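Local structure of prolyl oligopeptidase (Novosphingobium capsulatum, 1YR2) at residues S410-R415 with A421-S426; W331-D336 with E367-A372; D550-G555 with T585-D590. The protein probably hydrolyses peptide bonds on the carboxyl side of proline, and more weakly of alanine, in oligopeptides, as a serine peptidase of family S9A. One frame throughout, in Å; residues are numbered along the deposited sequence.

How the contacts relate
Contacts 1 and 2 belong to the seven-bladed beta-propeller, contact 3 to the alpha/beta-hydrolase domain. Contact 2 joins two consecutive blades and contact 1 lies within the next, last one; their centres are 14 Å apart and they touch. Leu412 CD2 packs on Gly370 CA at 3.7 Å, and Ala421 CB meets Ala372 CB at the same distance, so strand 365-372 lies between the other strands of the two contacts. Contact 3 stands apart, its centre 39 Å from that of contact 1 and 41 Å from that of contact 2. Its segment 585-590 takes in the end of helix 576-587, whose other end is entered from the probable nucleophile elbow at Ser575, after strand 569-574.

Contact 1. Residues S410-R415 with A421-S426; sequences SGLSGR and AYLSFS
Leu412 and Leu423 both swing CG anti to the backbone N (chi1 -174° and -179°), which brings their CD1 methyls within 4.2 Å of each other on one face of the sheet. The strands that carry them, 408-413 and 421-427, form a beta hairpin and are the first two strands of the last blade of the propeller. Leu412 and Leu423 form an antiparallel non-hydrogen-bonded pair, and the CD1 of Leu423 also rests 3.4 Å from Gly411 O. Next along comes the hydrogen-bonded pair of Ser413 and Tyr422, where each backbone N reaches the other's carbonyl O at 2.9 Å. On this opposite face, chi1 of 70° sets Ser413 OG between its own N and carbonyl carbon, 3.3 Å from Tyr422 CB and obliquely placed to the ring. The hydroxyl bonds to Pro114 O, and Tyr422 OH accepts from Arg116 NE; both partners sit on strand 110-117 of the first blade, so this face of the hairpin helps join the two ends of the propeller. Toward the other end Ser424 deals with two residues at once: its N gives a hydrogen bond to Gly411 O at 2.9 Å, while its O accepts one from Ser410 N. There a water spans the strands, 3.0 Å from Ser410 OG and 2.7 Å from Ser426 OG.

Contact 2. Residues W331-D336 with E367-A372; sequences WFVSGD and ESVGIA
Ile371 brings its CD1 methyl in obliquely beside the Trp331 indole, 3.4 Å off the ring plane and displaced past its rim, with CE3 the nearest ring atom at 3.7 Å. The two side chains cross at about a right angle, and CD1, the end of the isoleucine, does the touching. It gets there because CG1 lies anti to the carbonyl carbon (chi1 -73°) and the chain then runs on extended to CD1. One step along each strand, past Phe332 and Gly370, Val333 and Val369 meet methyl to methyl, their CG2 atoms 3.6 Å apart. The strands never pair: the nearest alpha carbons, those of Val333 and Val369, are 7.0 Å apart, and the contact is made wholly by side chains. Farther out, Trp331 NE1 bonds to Leu393 O, which helps fix the rotation of the indole, and Leu393 also touches Ile371. Val323 of strand 320-326 packs on both Val333 and Ile371, while Leu376 of strand 375-382 packs on Val369 and Ile371. Strand 329-334 is the second of its four-stranded blade and strand 365-372 the first of the next, and such apolar packing of sheet on sheet between successive blades is characteristic of the beta-propeller.

Contact 3. Residues D550-G555 with T585-D590; sequences DFIAAG and TNQRPD
The guanidinium of Arg588 has CG2 of Ile552 approaching it obliquely, 4.0 Å from NH1, and the carboxylate of Asp590 at its edge, in plane. That carboxylate is gripped side-on by two nitrogens: NE gives a bond to OD1 at 3.0 Å, received on the syn lone pair, and NH2 gives one to OD2, also at 3.0 Å. NH1 forms a salt bridge with Glu556 of helix 544-560. With CG anti to the carbonyl carbon (chi1 -70°), Arg588 brings CG within 3.8 Å of Ile552 CD1; bends at chi2 (-63°) and chi3 (-53°) then carry the guanidinium back to Asp590. Ile552 CD1 is also 3.9 Å from Gln587 OE1, which accepts a hydrogen bond from Gln545 of helix 544-560. A leucine in place of Arg588 would probably leave both Asp590 and Glu556 without their cationic mate and cut the charged tie to helix 544-560. That helix packs beside the C-terminal end of helix 576-587 in the alpha/beta-hydrolase domain. The direct touch is a branched aliphatic chain against the CG and NH1 of Arg588 and the amide oxygen of Gln587, which implies that Ile552 supplies van der Waals packing while Glu556 and Gln545 provide the polar links.

Contact 1. Residues S410-R415 with A421-S426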
ATOM      1  N   SER A 410      -0.330  -1.295 -10.558  1.00 24.57           N
ATOM      2  CA  SER A 410       0.611  -0.217 -10.317  1.00 27.51           C
ATOM      3  C   SER A 410       1.074   0.270 -11.664  1.00 27.18           C
ATOM      4  O   SER A 410       0.275   0.757 -12.473  1.00 32.64           O
ATOM      5  CB  SER A 410       1.715  -0.690  -9.410  1.00 28.84           C
ATOM      6  OG  SER A 410       1.094  -1.222  -8.255  1.00 32.86           O
ATOM      7  N   GLY A 411       2.334   0.209 -11.913  1.00 26.62           N
ATOM      8  CA  GLY A 411       2.863   0.915 -13.035  1.00 23.11           C
ATOM      9  C   GLY A 411       2.638   0.223 -14.377  1.00 21.60           C
ATOM     10  O   GLY A 411       2.209  -0.963 -14.484  1.00 19.05           O
ATOM     11  N   LEU A 412       2.989   0.975 -15.375  1.00 19.92           N
ATOM     12  CA  LEU A 412       3.009   0.541 -16.754  1.00 21.60           C
ATOM     13  C   LEU A 412       4.406   0.846 -17.285  1.00 21.18           C
ATOM     14  O   LEU A 412       5.003   1.858 -16.904  1.00 20.28           O
ATOM     15  CB  LEU A 412       2.018   1.342 -17.543  1.00 22.18           C
ATOM     16  CG  LEU A 412       1.815   0.913 -18.998  1.00 26.16           C
ATOM     17  CD1 LEU A 412       0.645  -0.021 -19.054  1.00 28.60           C
ATOM     18  CD2 LEU A 412       1.598   2.092 -19.910  1.00 27.35           C
ATOM     19  N   SER A 413       4.939  -0.035 -18.117  1.00 19.08           N
ATOM     20  CA  SER A 413       6.131   0.275 -18.860  1.00 18.27           C
ATOM     21  C   SER A 413       5.859  -0.051 -20.322  1.00 17.89           C
ATOM     22  O   SER A 413       5.027  -0.916 -20.672  1.00 14.91           O
ATOM     23  CB  SER A 413       7.355  -0.441 -18.296  1.00 19.56           C
ATOM     24  OG  SER A 413       7.366  -1.854 -18.490  1.00 19.53           O
ATOM     25  N   GLY A 414       6.512   0.722 -21.164  1.00 17.81           N
ATOM     26  CA  GLY A 414       6.339   0.619 -22.601  1.00 17.97           C
ATOM     27  C   GLY A 414       6.609   1.994 -23.187  1.00 17.63           C
ATOM     28  O   GLY A 414       6.858   2.958 -22.473  1.00 18.03           O
ATOM     29  N   ARG A 415       6.638   2.042 -24.494  1.00 18.64           N
ATOM     30  CA  ARG A 415       6.996   3.244 -25.224  1.00 18.52           C
ATOM     31  C   ARG A 415       6.000   3.398 -26.395  1.00 17.80           C
ATOM     32  O   ARG A 415       5.508   2.405 -26.952  1.00 15.70           O
ATOM     33  CB  ARG A 415       8.396   3.056 -25.816  1.00 19.52           C
ATOM     34  CG  ARG A 415       9.533   3.085 -24.845  1.00 25.23           C
ATOM     35  CD  ARG A 415      10.881   2.859 -25.536  1.00 31.16           C
ATOM     36  NE  ARG A 415      10.939   1.563 -26.243  1.00 33.80           N
ATOM     37  CZ  ARG A 415      11.843   1.259 -27.191  1.00 36.28           C
ATOM     38  NH1 ARG A 415      12.767   2.153 -27.547  1.00 37.94           N
ATOM     39  NH2 ARG A 415      11.845   0.064 -27.786  1.00 35.56           N
ATOM     40  N   ALA A 421       4.345  -3.983 -24.128  1.00 13.34           N
ATOM     41  CA  ALA A 421       4.150  -3.215 -22.902  1.00 13.21           C
ATOM     42  C   ALA A 421       3.991  -4.150 -21.700  1.00 11.82           C
ATOM     43  O   ALA A 421       3.889  -5.361 -21.859  1.00 12.72           O
ATOM     44  CB  ALA A 421       2.943  -2.302 -23.048  1.00 12.66           C
ATOM     45  N   TYR A 422       4.003  -3.589 -20.506  1.00 11.78           N
ATOM     46  CA  TYR A 422       4.018  -4.358 -19.246  1.00 10.93           C
ATOM     47  C   TYR A 422       3.205  -3.592 -18.213  1.00 11.89           C
ATOM     48  O   TYR A 422       3.200  -2.361 -18.221  1.00 11.59           O
ATOM     49  CB  TYR A 422       5.450  -4.542 -18.745  1.00 10.53           C
ATOM     50  CG  TYR A 422       6.291  -5.197 -19.806  1.00 10.03           C
ATOM     51  CD1 TYR A 422       6.322  -6.580 -19.936  1.00  8.29           C
ATOM     52  CD2 TYR A 422       6.915  -4.424 -20.792  1.00 10.73           C
ATOM     53  CE1 TYR A 422       7.043  -7.207 -20.986  1.00 10.55           C
ATOM     54  CE2 TYR A 422       7.609  -5.008 -21.838  1.00 12.56           C
ATOM     55  CZ  TYR A 422       7.657  -6.399 -21.940  1.00 15.79           C
ATOM     56  OH  TYR A 422       8.337  -6.958 -22.985  1.00 14.27           O
ATOM     57  N   LEU A 423       2.536  -4.325 -17.334  1.00 12.11           N
ATOM     58  CA  LEU A 423       1.677  -3.770 -16.289  1.00 13.92           C
ATOM     59  C   LEU A 423       1.956  -4.539 -15.003  1.00 13.35           C
ATOM     60  O   LEU A 423       1.998  -5.773 -15.019  1.00 15.10           O
ATOM     61  CB  LEU A 423       0.203  -3.949 -16.724  1.00 15.39           C
ATOM     62  CG  LEU A 423      -0.958  -3.460 -15.897  1.00 19.40           C
ATOM     63  CD1 LEU A 423      -0.818  -1.978 -15.697  1.00 23.62           C
ATOM     64  CD2 LEU A 423      -2.243  -3.628 -16.687  1.00 22.99           C
ATOM     65  N   SER A 424       2.122  -3.837 -13.889  1.00 12.67           N
ATOM     66  CA  SER A 424       2.318  -4.457 -12.597  1.00 13.85           C
ATOM     67  C   SER A 424       0.949  -4.689 -11.915  1.00 13.40           C
ATOM     68  O   SER A 424       0.134  -3.780 -11.835  1.00 13.16           O
ATOM     69  CB  SER A 424       3.245  -3.585 -11.744  1.00 15.24           C
ATOM     70  OG  SER A 424       3.418  -4.201 -10.480  1.00 18.20           O
ATOM     71  N   PHE A 425       0.710  -5.904 -11.439  1.00 12.65           N
ATOM     72  CA  PHE A 425      -0.603  -6.308 -10.900  1.00 12.40           C
ATOM     73  C   PHE A 425      -0.391  -7.040  -9.577  1.00 12.18           C
ATOM     74  O   PHE A 425       0.499  -7.937  -9.449  1.00 11.91           O
ATOM     75  CB  PHE A 425      -1.307  -7.197 -11.890  1.00 13.16           C
ATOM     76  CG  PHE A 425      -2.612  -7.731 -11.411  1.00 14.68           C
ATOM     77  CD1 PHE A 425      -3.735  -6.957 -11.460  1.00 11.81           C
ATOM     78  CD2 PHE A 425      -2.704  -9.006 -10.899  1.00 13.30           C
ATOM     79  CE1 PHE A 425      -4.957  -7.461 -11.046  1.00 16.72           C
ATOM     80  CE2 PHE A 425      -3.933  -9.515 -10.431  1.00 15.66           C
ATOM     81  CZ  PHE A 425      -5.051  -8.754 -10.521  1.00 14.10           C
ATOM     82  N   SER A 426      -1.254  -6.770  -8.600  1.00 10.53           N
ATOM     83  CA  SER A 426      -1.225  -7.537  -7.360  1.00 10.51           C
ATOM     84  C   SER A 426      -2.636  -7.709  -6.812  1.00 10.04           C
ATOM     85  O   SER A 426      -3.582  -6.977  -7.207  1.00 10.31           O
ATOM     86  CB  SER A 426      -0.315  -6.866  -6.354  1.00 11.96           C
ATOM     87  OG  SER A 426      -1.015  -5.808  -5.727  1.00 13.68           O
TER
HETATM   88  O   HOH W   1      -0.389  -3.673  -7.341  1.00 28.43           O

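Contact 2. Residues W331-D336 with E367-A372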
ATOM      1  N   TRP A 331       1.302  14.714 -23.281  1.00 11.61           N
ATOM      2  CA  TRP A 331       0.136  14.374 -22.477  1.00 11.28           C
ATOM      3  C   TRP A 331       0.499  14.499 -21.002  1.00 11.89           C
ATOM      4  O   TRP A 331       1.575  14.117 -20.611  1.00 11.68           O
ATOM      5  CB  TRP A 331      -0.271  12.921 -22.733  1.00 11.30           C
ATOM      6  CG  TRP A 331      -0.993  12.798 -24.040  1.00 11.43           C
ATOM      7  CD1 TRP A 331      -2.336  12.764 -24.224  1.00 13.24           C
ATOM      8  CD2 TRP A 331      -0.416  12.731 -25.342  1.00 12.40           C
ATOM      9  NE1 TRP A 331      -2.638  12.643 -25.557  1.00 14.60           N
ATOM     10  CE2 TRP A 331      -1.482  12.604 -26.272  1.00 13.45           C
ATOM     11  CE3 TRP A 331       0.889  12.674 -25.821  1.00 17.01           C
ATOM     12  CZ2 TRP A 331      -1.286  12.518 -27.655  1.00 14.93           C
ATOM     13  CZ3 TRP A 331       1.084  12.570 -27.218  1.00 15.47           C
ATOM     14  CH2 TRP A 331      -0.005  12.503 -28.104  1.00 15.50           C
ATOM     15  N   PHE A 332      -0.443  14.990 -20.207  1.00 12.16           N
ATOM     16  CA  PHE A 332      -0.304  15.182 -18.784  1.00 12.13           C
ATOM     17  C   PHE A 332      -1.537  14.645 -18.048  1.00 12.03           C
ATOM     18  O   PHE A 332      -2.658  14.659 -18.559  1.00 13.64           O
ATOM     19  CB  PHE A 332      -0.204  16.713 -18.432  1.00 12.96           C
ATOM     20  CG  PHE A 332       1.038  17.373 -18.940  1.00 10.67           C
ATOM     21  CD1 PHE A 332       1.065  17.853 -20.237  1.00 11.31           C
ATOM     22  CD2 PHE A 332       2.168  17.544 -18.132  1.00 12.18           C
ATOM     23  CE1 PHE A 332       2.172  18.473 -20.742  1.00 10.89           C
ATOM     24  CE2 PHE A 332       3.305  18.186 -18.645  1.00 11.36           C
ATOM     25  CZ  PHE A 332       3.313  18.634 -19.950  1.00 14.31           C
ATOM     26  N   VAL A 333      -1.345  14.192 -16.825  1.00 12.75           N
ATOM     27  CA  VAL A 333      -2.469  13.945 -15.913  1.00 12.64           C
ATOM     28  C   VAL A 333      -2.631  15.259 -15.158  1.00 13.59           C
ATOM     29  O   VAL A 333      -1.726  15.661 -14.437  1.00 14.95           O
ATOM     30  CB  VAL A 333      -2.171  12.828 -14.899  1.00 13.34           C
ATOM     31  CG1 VAL A 333      -3.327  12.634 -13.930  1.00 14.27           C
ATOM     32  CG2 VAL A 333      -1.847  11.517 -15.657  1.00 13.19           C
ATOM     33  N   SER A 334      -3.799  15.884 -15.297  1.00 12.92           N
ATOM     34  CA  SER A 334      -4.058  17.180 -14.718  1.00 12.56           C
ATOM     35  C   SER A 334      -5.126  17.137 -13.641  1.00 12.49           C
ATOM     36  O   SER A 334      -6.167  16.509 -13.804  1.00  9.76           O
ATOM     37  CB  SER A 334      -4.430  18.188 -15.801  1.00 14.16           C
ATOM     38  OG  SER A 334      -4.676  19.458 -15.238  1.00 15.35           O
ATOM     39  N   GLY A 335      -4.868  17.899 -12.573  1.00 12.62           N
ATOM     40  CA  GLY A 335      -5.803  18.156 -11.485  1.00 13.13           C
ATOM     41  C   GLY A 335      -6.537  19.496 -11.605  1.00 15.06           C
ATOM     42  O   GLY A 335      -7.336  19.871 -10.721  1.00 14.24           O
ATOM     43  N   ASP A 336      -6.313  20.221 -12.704  1.00 16.68           N
ATOM     44  CA  ASP A 336      -6.826  21.597 -12.853  1.00 16.79           C
ATOM     45  C   ASP A 336      -8.330  21.578 -13.054  1.00 17.69           C
ATOM     46  O   ASP A 336      -8.818  21.104 -14.090  1.00 17.18           O
ATOM     47  CB  ASP A 336      -6.102  22.276 -14.005  1.00 18.29           C
ATOM     48  CG  ASP A 336      -6.557  23.712 -14.231  1.00 21.27           C
ATOM     49  OD1 ASP A 336      -6.651  24.478 -13.257  1.00 25.18           O
ATOM     50  OD2 ASP A 336      -6.867  24.126 -15.358  1.00 29.11           O
ATOM     51  N   GLU A 367      -5.421   7.465 -10.973  1.00 15.11           N
ATOM     52  CA  GLU A 367      -4.199   7.268 -10.240  1.00 18.42           C
ATOM     53  C   GLU A 367      -2.929   7.537 -11.087  1.00 18.36           C
ATOM     54  O   GLU A 367      -2.022   8.217 -10.620  1.00 18.83           O
ATOM     55  CB  GLU A 367      -4.225   5.819  -9.743  1.00 19.97           C
ATOM     56  CG  GLU A 367      -3.253   5.417  -8.689  1.00 28.69           C
ATOM     57  CD  GLU A 367      -3.716   4.109  -8.011  1.00 33.41           C
ATOM     58  OE1 GLU A 367      -3.868   3.038  -8.715  1.00 31.89           O
ATOM     59  OE2 GLU A 367      -3.966   4.199  -6.782  1.00 37.10           O
ATOM     60  N   SER A 368      -2.899   7.067 -12.333  1.00 15.15           N
ATOM     61  CA  SER A 368      -1.668   7.129 -13.141  1.00 16.11           C
ATOM     62  C   SER A 368      -2.038   6.819 -14.594  1.00 14.79           C
ATOM     63  O   SER A 368      -3.090   6.196 -14.861  1.00 12.80           O
ATOM     64  CB  SER A 368      -0.581   6.143 -12.626  1.00 16.52           C
ATOM     65  OG  SER A 368      -1.016   4.820 -12.834  1.00 21.70           O
ATOM     66  N   VAL A 369      -1.201   7.288 -15.504  1.00 14.26           N
ATOM     67  CA  VAL A 369      -1.421   7.119 -16.930  1.00 13.07           C
ATOM     68  C   VAL A 369      -0.083   6.832 -17.546  1.00 13.78           C
ATOM     69  O   VAL A 369       0.889   7.412 -17.134  1.00 13.98           O
ATOM     70  CB  VAL A 369      -2.004   8.384 -17.557  1.00 13.11           C
ATOM     71  CG1 VAL A 369      -2.006   8.269 -19.033  1.00 13.16           C
ATOM     72  CG2 VAL A 369      -3.406   8.619 -17.075  1.00 12.46           C
ATOM     73  N   GLY A 370      -0.034   5.934 -18.510  1.00 13.41           N
ATOM     74  CA  GLY A 370       1.151   5.736 -19.308  1.00 13.99           C
ATOM     75  C   GLY A 370       0.774   5.619 -20.761  1.00 12.51           C
ATOM     76  O   GLY A 370      -0.376   5.328 -21.106  1.00 13.13           O
ATOM     77  N   ILE A 371       1.747   5.815 -21.646  1.00 12.34           N
ATOM     78  CA  ILE A 371       1.525   5.651 -23.048  1.00 13.73           C
ATOM     79  C   ILE A 371       2.341   4.458 -23.567  1.00 13.08           C
ATOM     80  O   ILE A 371       3.522   4.320 -23.231  1.00 13.90           O
ATOM     81  CB  ILE A 371       1.855   6.935 -23.812  1.00 13.42           C
ATOM     82  CG1 ILE A 371       0.769   7.984 -23.545  1.00 15.42           C
ATOM     83  CG2 ILE A 371       1.851   6.667 -25.303  1.00 15.05           C
ATOM     84  CD1 ILE A 371       1.040   9.422 -24.131  1.00 15.04           C
ATOM     85  N   ALA A 372       1.687   3.603 -24.350  1.00 12.95           N
ATOM     86  CA  ALA A 372       2.367   2.468 -24.990  1.00 13.86           C
ATOM     87  C   ALA A 372       1.681   2.107 -26.286  1.00 13.56           C
ATOM     88  O   ALA A 372       0.461   2.163 -26.393  1.00 12.58           O
ATOM     89  CB  ALA A 372       2.408   1.252 -24.030  1.00 15.07           C
TER

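Contact 3. Residues D550-G555 with T585-D590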
ATOM      1  N   ASP A 550     -21.444  -0.350   9.482  1.00 11.14           N
ATOM      2  CA  ASP A 550     -21.042  -0.948   8.203  1.00 10.84           C
ATOM      3  C   ASP A 550     -20.378  -2.304   8.456  1.00 11.27           C
ATOM      4  O   ASP A 550     -20.596  -3.277   7.739  1.00 11.06           O
ATOM      5  CB  ASP A 550     -20.063  -0.065   7.414  1.00 11.13           C
ATOM      6  CG  ASP A 550     -20.671   1.188   6.802  1.00 13.98           C
ATOM      7  OD1 ASP A 550     -21.914   1.323   6.737  1.00 16.32           O
ATOM      8  OD2 ASP A 550     -19.924   2.111   6.354  1.00 12.79           O
ATOM      9  N   PHE A 551     -19.575  -2.378   9.497  1.00 10.59           N
ATOM     10  CA  PHE A 551     -18.772  -3.591   9.738  1.00 11.35           C
ATOM     11  C   PHE A 551     -19.637  -4.699  10.319  1.00 10.73           C
ATOM     12  O   PHE A 551     -19.498  -5.899   9.975  1.00 11.70           O
ATOM     13  CB  PHE A 551     -17.609  -3.209  10.608  1.00 10.95           C
ATOM     14  CG  PHE A 551     -16.497  -4.252  10.714  1.00  9.76           C
ATOM     15  CD1 PHE A 551     -15.693  -4.580   9.617  1.00 11.53           C
ATOM     16  CD2 PHE A 551     -16.236  -4.843  11.901  1.00 12.78           C
ATOM     17  CE1 PHE A 551     -14.663  -5.522   9.730  1.00 12.16           C
ATOM     18  CE2 PHE A 551     -15.203  -5.803  12.015  1.00 15.73           C
ATOM     19  CZ  PHE A 551     -14.416  -6.118  10.947  1.00 11.99           C
ATOM     20  N   ILE A 552     -20.532  -4.314  11.207  1.00 11.62           N
ATOM     21  CA  ILE A 552     -21.502  -5.249  11.724  1.00 12.04           C
ATOM     22  C   ILE A 552     -22.369  -5.782  10.564  1.00 11.23           C
ATOM     23  O   ILE A 552     -22.632  -6.967  10.494  1.00 10.62           O
ATOM     24  CB  ILE A 552     -22.350  -4.554  12.784  1.00 12.34           C
ATOM     25  CG1 ILE A 552     -21.600  -4.509  14.120  1.00 14.12           C
ATOM     26  CG2 ILE A 552     -23.646  -5.289  13.001  1.00 13.20           C
ATOM     27  CD1 ILE A 552     -22.201  -3.491  15.084  1.00 14.72           C
ATOM     28  N   ALA A 553     -22.842  -4.911   9.685  1.00 10.60           N
ATOM     29  CA  ALA A 553     -23.602  -5.363   8.544  1.00 10.15           C
ATOM     30  C   ALA A 553     -22.824  -6.282   7.602  1.00 11.19           C
ATOM     31  O   ALA A 553     -23.440  -7.182   6.975  1.00 11.20           O
ATOM     32  CB  ALA A 553     -24.201  -4.168   7.781  1.00 11.79           C
ATOM     33  N   ALA A 554     -21.500  -6.087   7.503  1.00 10.79           N
ATOM     34  CA  ALA A 554     -20.661  -6.982   6.721  1.00 11.66           C
ATOM     35  C   ALA A 554     -20.703  -8.386   7.324  1.00 10.81           C
ATOM     36  O   ALA A 554     -20.865  -9.372   6.591  1.00 11.93           O
ATOM     37  CB  ALA A 554     -19.176  -6.502   6.705  1.00 12.09           C
ATOM     38  N   GLY A 555     -20.503  -8.465   8.647  1.00 11.28           N
ATOM     39  CA  GLY A 555     -20.558  -9.719   9.383  1.00 11.10           C
ATOM     40  C   GLY A 555     -21.898 -10.442   9.227  1.00 11.79           C
ATOM     41  O   GLY A 555     -21.972 -11.630   8.904  1.00 12.18           O
ATOM     42  N   THR A 585     -17.225  -5.359  19.073  1.00 11.76           N
ATOM     43  CA  THR A 585     -17.223  -6.458  20.038  1.00 11.14           C
ATOM     44  C   THR A 585     -18.162  -6.122  21.235  1.00 11.22           C
ATOM     45  O   THR A 585     -18.895  -6.968  21.684  1.00 12.29           O
ATOM     46  CB  THR A 585     -15.784  -6.785  20.539  1.00 10.40           C
ATOM     47  OG1 THR A 585     -14.977  -7.387  19.495  1.00 12.23           O
ATOM     48  CG2 THR A 585     -15.841  -7.820  21.647  1.00 13.13           C
ATOM     49  N   ASN A 586     -18.134  -4.887  21.726  1.00 11.61           N
ATOM     50  CA  ASN A 586     -19.069  -4.446  22.771  1.00 11.44           C
ATOM     51  C   ASN A 586     -20.495  -4.435  22.284  1.00 12.86           C
ATOM     52  O   ASN A 586     -21.389  -4.791  23.041  1.00 13.72           O
ATOM     53  CB  ASN A 586     -18.708  -3.048  23.291  1.00 11.49           C
ATOM     54  CG  ASN A 586     -17.490  -3.045  24.152  1.00 11.65           C
ATOM     55  OD1 ASN A 586     -17.174  -4.060  24.770  1.00 11.05           O
ATOM     56  ND2 ASN A 586     -16.786  -1.925  24.206  1.00 10.10           N
ATOM     57  N   GLN A 587     -20.725  -3.981  21.043  1.00 12.65           N
ATOM     58  CA  GLN A 587     -22.088  -3.749  20.540  1.00 12.48           C
ATOM     59  C   GLN A 587     -22.775  -5.061  20.123  1.00 12.48           C
ATOM     60  O   GLN A 587     -23.980  -5.264  20.384  1.00 12.22           O
ATOM     61  CB  GLN A 587     -22.082  -2.711  19.398  1.00 12.84           C
ATOM     62  CG  GLN A 587     -21.593  -1.349  19.835  1.00 13.99           C
ATOM     63  CD  GLN A 587     -21.544  -0.287  18.713  1.00 16.03           C
ATOM     64  OE1 GLN A 587     -21.931  -0.552  17.584  1.00 17.67           O
ATOM     65  NE2 GLN A 587     -21.091   0.929  19.055  1.00 15.41           N
ATOM     66  N   ARG A 588     -22.006  -5.974  19.523  1.00 11.92           N
ATOM     67  CA  ARG A 588     -22.550  -7.234  18.998  1.00 13.43           C
ATOM     68  C   ARG A 588     -21.650  -8.418  19.303  1.00 13.30           C
ATOM     69  O   ARG A 588     -21.192  -9.109  18.407  1.00 14.08           O
ATOM     70  CB  ARG A 588     -22.801  -7.128  17.498  1.00 12.89           C
ATOM     71  CG  ARG A 588     -23.937  -6.210  17.147  1.00 15.31           C
ATOM     72  CD  ARG A 588     -25.292  -6.631  17.652  1.00 16.13           C
ATOM     73  NE  ARG A 588     -25.583  -8.000  17.247  1.00 16.90           N
ATOM     74  CZ  ARG A 588     -26.050  -8.315  16.032  1.00 19.88           C
ATOM     75  NH1 ARG A 588     -26.318  -7.374  15.153  1.00 20.35           N
ATOM     76  NH2 ARG A 588     -26.283  -9.573  15.711  1.00 21.12           N
ATOM     77  N   PRO A 589     -21.430  -8.684  20.583  1.00 15.21           N
ATOM     78  CA  PRO A 589     -20.582  -9.814  21.001  1.00 15.01           C
ATOM     79  C   PRO A 589     -21.137 -11.139  20.496  1.00 16.92           C
ATOM     80  O   PRO A 589     -20.356 -12.075  20.254  1.00 17.83           O
ATOM     81  CB  PRO A 589     -20.607  -9.746  22.520  1.00 14.59           C
ATOM     82  CG  PRO A 589     -21.798  -8.918  22.856  1.00 14.35           C
ATOM     83  CD  PRO A 589     -21.971  -7.942  21.726  1.00 15.06           C
ATOM     84  N   ASP A 590     -22.452 -11.215  20.295  1.00 16.61           N
ATOM     85  CA  ASP A 590     -23.089 -12.432  19.756  1.00 17.24           C
ATOM     86  C   ASP A 590     -22.754 -12.751  18.312  1.00 17.05           C
ATOM     87  O   ASP A 590     -22.927 -13.884  17.878  1.00 15.94           O
ATOM     88  CB  ASP A 590     -24.620 -12.335  19.852  1.00 17.11           C
ATOM     89  CG  ASP A 590     -25.159 -11.155  19.061  1.00 19.96           C
ATOM     90  OD1 ASP A 590     -24.671 -10.004  19.259  1.00 19.68           O
ATOM     91  OD2 ASP A 590     -26.041 -11.268  18.202  1.00 25.15           O
TER